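Local coordinates for phosphoribosylaminoimidazole carboxylase (Treponema denticola, PDB 5C5D), which catalyses the reversible carboxylation of 5-aminoimidazole ribonucleotide with carbon dioxide to 4-carboxy-5-aminoimidazole ribonucleotide in purine biosynthesis, at residues G67-A71 and D98-S102; M1-I7 and D57-I63. The protein carries 1 engineered substitution. All blocks are in the same frame, centred on the assembly; numbering follows the deposited sequence.

Contact 1: residues G67-A71 and D98-S102; sequences GRSNA and DIYSS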
loop_
_atom_site.group_PDB
_atom_site.type_symbol
_atom_site.label_atom_id
_atom_site.label_comp_id
_atom_site.label_asym_id
_atom_site.label_seq_id
_atom_site.Cartn_x
_atom_site.Cartn_y
_atom_site.Cartn_z
ATOM N N GLY D 67 -17.009 -11.166 5.284
ATOM C CA GLY D 67 -16.277 -9.919 5.325
ATOM C C GLY D 67 -15.132 -9.949 6.311
ATOM O O GLY D 67 -14.875 -10.960 6.978
ATOM N N ARG D 68 -14.443 -8.813 6.407
ATOM C CA ARG D 68 -13.291 -8.690 7.275
ATOM C C ARG D 68 -12.336 -9.797 6.962
ATOM O O ARG D 68 -12.155 -10.106 5.786
ATOM C CB ARG D 68 -13.742 -8.656 8.727
ATOM C CG ARG D 68 -14.633 -7.470 8.935
ATOM C CD ARG D 68 -14.960 -7.245 10.396
ATOM N NE ARG D 68 -15.575 -5.938 10.547
ATOM C CZ ARG D 68 -15.821 -5.348 11.709
ATOM N NH1 ARG D 68 -15.510 -5.956 12.845
ATOM N NH2 ARG D 68 -16.382 -4.147 11.724
ATOM N N SER D 69 -11.687 -10.381 7.957
ATOM C CA SER D 69 -10.808 -11.504 7.696
ATOM C C SER D 69 -11.634 -12.743 7.368
ATOM O O SER D 69 -12.362 -13.275 8.216
ATOM C CB SER D 69 -9.908 -11.754 8.893
ATOM O OG SER D 69 -9.040 -12.847 8.659
ATOM N N ASN D 70 -11.537 -13.181 6.125
ATOM C CA ASN D 70 -12.342 -14.290 5.650
ATOM C C ASN D 70 -11.763 -15.641 6.038
ATOM O O ASN D 70 -10.827 -16.131 5.395
ATOM C CB ASN D 70 -12.474 -14.209 4.145
ATOM C CG ASN D 70 -13.233 -15.393 3.543
ATOM O OD1 ASN D 70 -13.817 -16.223 4.247
ATOM N ND2 ASN D 70 -13.236 -15.452 2.222
ATOM N N ALA D 71 -12.316 -16.229 7.089
ATOM C CA ALA D 71 -11.966 -17.591 7.491
ATOM C C ALA D 71 -12.983 -18.597 6.959
ATOM O O ALA D 71 -12.698 -19.789 6.908
ATOM C CB ALA D 71 -11.891 -17.696 8.994
ATOM N N ASP D 98 -8.621 -6.372 3.187
ATOM C CA ASP D 98 -9.309 -7.657 3.508
ATOM C C ASP D 98 -9.161 -8.696 2.416
ATOM O O ASP D 98 -9.300 -9.882 2.662
ATOM C CB ASP D 98 -10.801 -7.428 3.767
ATOM C CG ASP D 98 -11.080 -6.701 5.088
ATOM O OD1 ASP D 98 -10.359 -6.943 6.101
ATOM O OD2 ASP D 98 -12.054 -5.878 5.131
ATOM N N ILE D 99 -8.898 -8.271 1.178
ATOM C CA ILE D 99 -8.827 -9.232 0.091
ATOM C C ILE D 99 -7.715 -10.251 0.312
ATOM O O ILE D 99 -7.845 -11.412 -0.112
ATOM C CB ILE D 99 -8.651 -8.513 -1.259
ATOM C CG1 ILE D 99 -8.861 -9.474 -2.431
ATOM C CG2 ILE D 99 -7.333 -7.831 -1.365
ATOM C CD1 ILE D 99 -10.209 -10.159 -2.422
ATOM N N TYR D 100 -6.657 -9.859 1.008
ATOM C CA TYR D 100 -5.528 -10.793 1.197
ATOM C C TYR D 100 -5.929 -11.999 2.038
ATOM O O TYR D 100 -5.374 -13.086 1.840
ATOM C CB TYR D 100 -4.312 -10.094 1.794
ATOM C CG TYR D 100 -3.752 -9.162 0.769
ATOM C CD1 TYR D 100 -3.057 -9.678 -0.318
ATOM C CD2 TYR D 100 -4.001 -7.812 0.830
ATOM C CE1 TYR D 100 -2.578 -8.869 -1.275
ATOM C CE2 TYR D 100 -3.506 -6.981 -0.158
ATOM C CZ TYR D 100 -2.801 -7.549 -1.201
ATOM O OH TYR D 100 -2.298 -6.731 -2.206
ATOM N N SER D 101 -6.900 -11.844 2.940
ATOM C CA SER D 101 -7.369 -12.996 3.723
ATOM C C SER D 101 -8.080 -14.053 2.889
ATOM O O SER D 101 -8.139 -15.221 3.303
ATOM C CB SER D 101 -8.294 -12.529 4.878
ATOM O OG SER D 101 -9.562 -12.060 4.425
ATOM N N SER D 102 -8.654 -13.663 1.751
ATOM C CA SER D 102 -9.235 -14.624 0.818
ATOM C C SER D 102 -8.170 -15.175 -0.134
ATOM O O SER D 102 -8.287 -16.337 -0.557
ATOM C CB SER D 102 -10.364 -14.001 0.006
ATOM O OG SER D 102 -11.476 -13.624 0.805
HETATM O O HOH W 1 -14.585 -6.709 4.611
#
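Ser101 sets its hydroxyl against the backbone of the loop 67-71, where OG receives the N-H of Asn70 in a nearly straight hydrogen bond (Asn70 N to Ser101 OG 2.8 Å, 173° at the hydrogen). The same Ser101 OG donates its own O-H to Asp98 O, 2.8 Å away and in the carbonyl plane. A chi1 of 71°, with OG between the backbone N and the carbonyl carbon, lets the hydroxyl reach both. Asp98 O also accepts from Ser101 N, so both the backbone and the hydroxyl of Ser101 are held by one carbonyl.

Asn70 adds a second bond alongside. Its CG stands anti to the backbone N (chi1 176°), which carries the amide across to the helix; Asn70 ND2 donates to Ser102 OG at 2.9 Å, the hydroxyl lying almost in the amide plane. ND2 also binds Ser73 at the start of helix 72-79, so one amide spans two helices.

At the other end the Asp98 carboxylate lies against the Arg68 backbone, with OD1 3.6 Å from the Arg68 carbonyl carbon. A water links the two segments here, accepting from Arg68 N and donating to Asp98 OD2. Asp98 pairs with Arg104 of a second subunit; Arg68 donates from NH1 to Met105 O of that subunit and forms a salt bridge from NH2 to Glu116 of a fourth. Ser69 OG bonds to Ser101 O of the second subunit.

Gly67 and Ser69 both bind substrate, so this loop after strand 60-65 forms part of the substrate site, held where subunits meet. Because Ser101 OG and Ser102 OG meet a backbone amide and a side-chain amide, the grip is one of neutral, directional hydrogen bonds, with little apolar contact.

Contact 2: residues M1-I7 and D57-I63; sequences MRPLVII and DRPKLYI
Strands 4-7 and 60-63 run parallel, their axes 4.6 Å apart at closest and inclined by 20°, with Leu4 paired to Lys60 and Ile7 to Ile63 at the ends of the register. Hydrogen bonds alternate between the two strands: Leu4 N to Pro59 O, Leu61 N to Leu4 O, Ile6 N to Leu61 O and Ile63 N to Ile6 O. CA-H...O contacts fall on the same acceptor oxygens, as from Lys60 CA to Leu4 O at 3.1 Å.

Before the strands, Arg58 reaches over to the first segment. Arg58 NE donates to Arg2 O at 2.8 Å, near the guanidinium edge though tilted from its plane, and NH2 bonds to Pro3 O from above that carbonyl's plane. Leu4 CB covers one face of the guanidinium and Met1 CE the other; Met1 CE lies 3.6 Å from Arg58 NH1. The bend at chi3 (-71°) turns the group into this slot; NH2 also forms a salt bridge with Glu31.

Further along, Ile6 and Tyr62 lie side by side on one face of the sheet. Ile6 CD1 sits over the Tyr62 ring, 4.1 Å from its centroid, in a CH-pi contact, while Ile6 CB approaches Tyr62 CD2 at 3.6 Å. Tyr62 OH bonds to Glu54 of helix 43-54, whose Tyr53 also packs on this face. On the opposite face Val5 CG1 meets Ile63 CD1 at 3.7 Å. Val5 also packs on Leu25 of helix 15-27 and Phe128 of helix 117-129, and Ile63 on Ile21.

These are neighbouring central strands of the parallel sheet in an alpha/beta/alpha sandwich. Aliphatic and aromatic groups make up most of both faces; toward the chain start, the Arg58 cation instead satisfies the carbonyls of Arg2 and Pro3, and Glu31 probably offsets its charge.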
loop_
_atom_site.group_PDB
_atom_site.type_symbol
_atom_site.label_atom_id
_atom_site.label_comp_id
_atom_site.label_asym_id
_atom_site.label_seq_id
_atom_site.Cartn_x
_atom_site.Cartn_y
_atom_site.Cartn_z
ATOM N N MET D 1 -29.181 -35.809 -10.874
ATOM C CA MET D 1 -30.025 -34.615 -10.609
ATOM C C MET D 1 -29.271 -33.330 -10.952
ATOM O O MET D 1 -28.049 -33.311 -11.130
ATOM C CB MET D 1 -30.482 -34.577 -9.146
ATOM C CG MET D 1 -31.597 -33.537 -8.849
ATOM S SD MET D 1 -32.267 -33.619 -7.188
ATOM C CE MET D 1 -33.361 -32.203 -7.230
ATOM N N ARG D 2 -30.037 -32.260 -11.048
ATOM C CA ARG D 2 -29.561 -30.978 -11.522
ATOM C C ARG D 2 -28.550 -30.340 -10.565
ATOM O O ARG D 2 -28.497 -30.678 -9.388
ATOM C CB ARG D 2 -30.760 -30.043 -11.718
ATOM C CG ARG D 2 -31.866 -30.613 -12.634
ATOM C CD ARG D 2 -31.368 -30.880 -14.059
ATOM N NE ARG D 2 -30.846 -29.663 -14.680
ATOM C CZ ARG D 2 -29.818 -29.615 -15.525
ATOM N NH1 ARG D 2 -29.175 -30.720 -15.876
ATOM N NH2 ARG D 2 -29.428 -28.446 -16.017
ATOM N N PRO D 3 -27.745 -29.417 -11.080
ATOM C CA PRO D 3 -26.784 -28.732 -10.223
ATOM C C PRO D 3 -27.416 -27.938 -9.081
ATOM O O PRO D 3 -28.591 -27.574 -9.144
ATOM C CB PRO D 3 -26.059 -27.808 -11.198
ATOM C CG PRO D 3 -26.113 -28.548 -12.519
ATOM C CD PRO D 3 -27.501 -29.145 -12.508
ATOM N N LEU D 4 -26.617 -27.699 -8.042
ATOM C CA LEU D 4 -27.021 -26.923 -6.883
ATOM C C LEU D 4 -25.856 -26.037 -6.458
ATOM O O LEU D 4 -24.730 -26.502 -6.362
ATOM C CB LEU D 4 -27.424 -27.839 -5.720
ATOM C CG LEU D 4 -27.798 -27.110 -4.442
ATOM C CD1 LEU D 4 -29.041 -26.278 -4.700
ATOM C CD2 LEU D 4 -28.033 -28.094 -3.307
ATOM N N VAL D 5 -26.123 -24.771 -6.175
ATOM C CA VAL D 5 -25.115 -23.891 -5.633
ATOM C C VAL D 5 -25.567 -23.466 -4.247
ATOM O O VAL D 5 -26.650 -22.923 -4.092
ATOM C CB VAL D 5 -24.908 -22.637 -6.485
ATOM C CG1 VAL D 5 -23.928 -21.679 -5.807
ATOM C CG2 VAL D 5 -24.398 -22.995 -7.867
ATOM N N ILE D 6 -24.730 -23.717 -3.255
ATOM C CA ILE D 6 -25.021 -23.325 -1.901
ATOM C C ILE D 6 -24.280 -22.027 -1.667
ATOM O O ILE D 6 -23.060 -21.992 -1.725
ATOM C CB ILE D 6 -24.565 -24.377 -0.873
ATOM C CG1 ILE D 6 -25.280 -25.717 -1.106
ATOM C CG2 ILE D 6 -24.796 -23.842 0.528
ATOM C CD1 ILE D 6 -24.615 -26.648 -2.129
ATOM N N ILE D 7 -25.040 -20.976 -1.386
ATOM C CA ILE D 7 -24.468 -19.669 -1.078
ATOM C C ILE D 7 -24.464 -19.526 0.415
ATOM O O ILE D 7 -25.532 -19.425 1.024
ATOM C CB ILE D 7 -25.274 -18.535 -1.714
ATOM C CG1 ILE D 7 -25.380 -18.762 -3.217
ATOM C CG2 ILE D 7 -24.612 -17.181 -1.413
ATOM C CD1 ILE D 7 -26.335 -17.797 -3.913
ATOM N N ASP D 57 -26.647 -36.429 -3.790
ATOM C CA ASP D 57 -26.050 -36.901 -5.029
ATOM C C ASP D 57 -26.462 -36.011 -6.193
ATOM O O ASP D 57 -27.338 -36.362 -6.987
ATOM C CB ASP D 57 -26.456 -38.352 -5.288
ATOM C CG ASP D 57 -25.876 -38.914 -6.603
ATOM O OD1 ASP D 57 -24.801 -38.454 -7.069
ATOM O OD2 ASP D 57 -26.517 -39.829 -7.163
ATOM N N ARG D 58 -25.816 -34.860 -6.276
ATOM C CA ARG D 58 -25.980 -33.945 -7.386
ATOM C C ARG D 58 -24.740 -33.078 -7.444
ATOM O O ARG D 58 -24.068 -32.908 -6.437
ATOM C CB ARG D 58 -27.232 -33.095 -7.206
ATOM C CG ARG D 58 -27.195 -32.199 -5.999
ATOM C CD ARG D 58 -28.623 -31.735 -5.639
ATOM N NE ARG D 58 -29.139 -30.783 -6.616
ATOM C CZ ARG D 58 -30.251 -30.058 -6.468
ATOM N NH1 ARG D 58 -31.007 -30.170 -5.381
ATOM N NH2 ARG D 58 -30.591 -29.188 -7.421
ATOM N N PRO D 59 -24.416 -32.544 -8.624
ATOM C CA PRO D 59 -23.251 -31.666 -8.732
ATOM C C PRO D 59 -23.459 -30.414 -7.937
ATOM O O PRO D 59 -24.501 -29.797 -8.109
ATOM C CB PRO D 59 -23.176 -31.337 -10.221
ATOM C CG PRO D 59 -24.169 -32.215 -10.889
ATOM C CD PRO D 59 -25.131 -32.692 -9.899
ATOM N N LYS D 60 -22.514 -30.052 -7.078
ATOM C CA LYS D 60 -22.704 -28.856 -6.275
ATOM C C LYS D 60 -21.470 -28.018 -6.185
ATOM O O LYS D 60 -20.352 -28.510 -6.297
ATOM C CB LYS D 60 -23.193 -29.223 -4.880
ATOM C CG LYS D 60 -22.322 -30.079 -4.059
ATOM C CD LYS D 60 -23.230 -30.789 -3.013
ATOM C CE LYS D 60 -22.760 -32.155 -2.709
ATOM N NZ LYS D 60 -22.799 -33.032 -3.860
ATOM N N LEU D 61 -21.714 -26.730 -5.978
ATOM C CA LEU D 61 -20.678 -25.763 -5.669
ATOM C C LEU D 61 -21.104 -24.991 -4.427
ATOM O O LEU D 61 -22.288 -24.819 -4.194
ATOM C CB LEU D 61 -20.438 -24.797 -6.826
ATOM C CG LEU D 61 -19.805 -25.404 -8.065
ATOM C CD1 LEU D 61 -19.819 -24.372 -9.159
ATOM C CD2 LEU D 61 -18.383 -25.897 -7.815
ATOM N N TYR D 62 -20.125 -24.546 -3.649
ATOM C CA TYR D 62 -20.375 -23.630 -2.552
ATOM C C TYR D 62 -19.769 -22.294 -2.898
ATOM O O TYR D 62 -18.622 -22.253 -3.335
ATOM C CB TYR D 62 -19.773 -24.181 -1.256
ATOM C CG TYR D 62 -20.352 -25.519 -0.856
ATOM C CD1 TYR D 62 -19.899 -26.692 -1.441
ATOM C CD2 TYR D 62 -21.333 -25.616 0.119
ATOM C CE1 TYR D 62 -20.434 -27.919 -1.081
ATOM C CE2 TYR D 62 -21.850 -26.817 0.499
ATOM C CZ TYR D 62 -21.398 -27.982 -0.098
ATOM O OH TYR D 62 -21.917 -29.218 0.242
ATOM N N ILE D 63 -20.531 -21.224 -2.714
ATOM C CA ILE D 63 -20.000 -19.862 -2.849
ATOM C C ILE D 63 -20.030 -19.272 -1.447
ATOM O O ILE D 63 -21.100 -19.146 -0.843
ATOM C CB ILE D 63 -20.794 -19.014 -3.844
ATOM C CG1 ILE D 63 -20.750 -19.633 -5.236
ATOM C CG2 ILE D 63 -20.253 -17.582 -3.879
ATOM C CD1 ILE D 63 -21.630 -18.870 -6.268
#

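In the fold
Contact 2 joins two inner strands of the parallel sheet through continuous backbone pairing and largely apolar faces, and is most exposed at its Met1 and Asp57 ends. Contact 1 lies about 24 Å away between centres, on the opposite side of the chain's centre, and joins a loop to a short helix through serine hydroxyls and amides. The two are linked through strand 60-65: it runs out of contact 2 and on into the substrate-binding loop of contact 1. Both touch a third subunit, contact 2 through Pro3, Pro59 and Leu61, contact 1 through Ile99 and Tyr100. Contact 1 is the more engaged with other chains, its Arg68 and Asp98 pairing with charged residues of two neighbouring subunits.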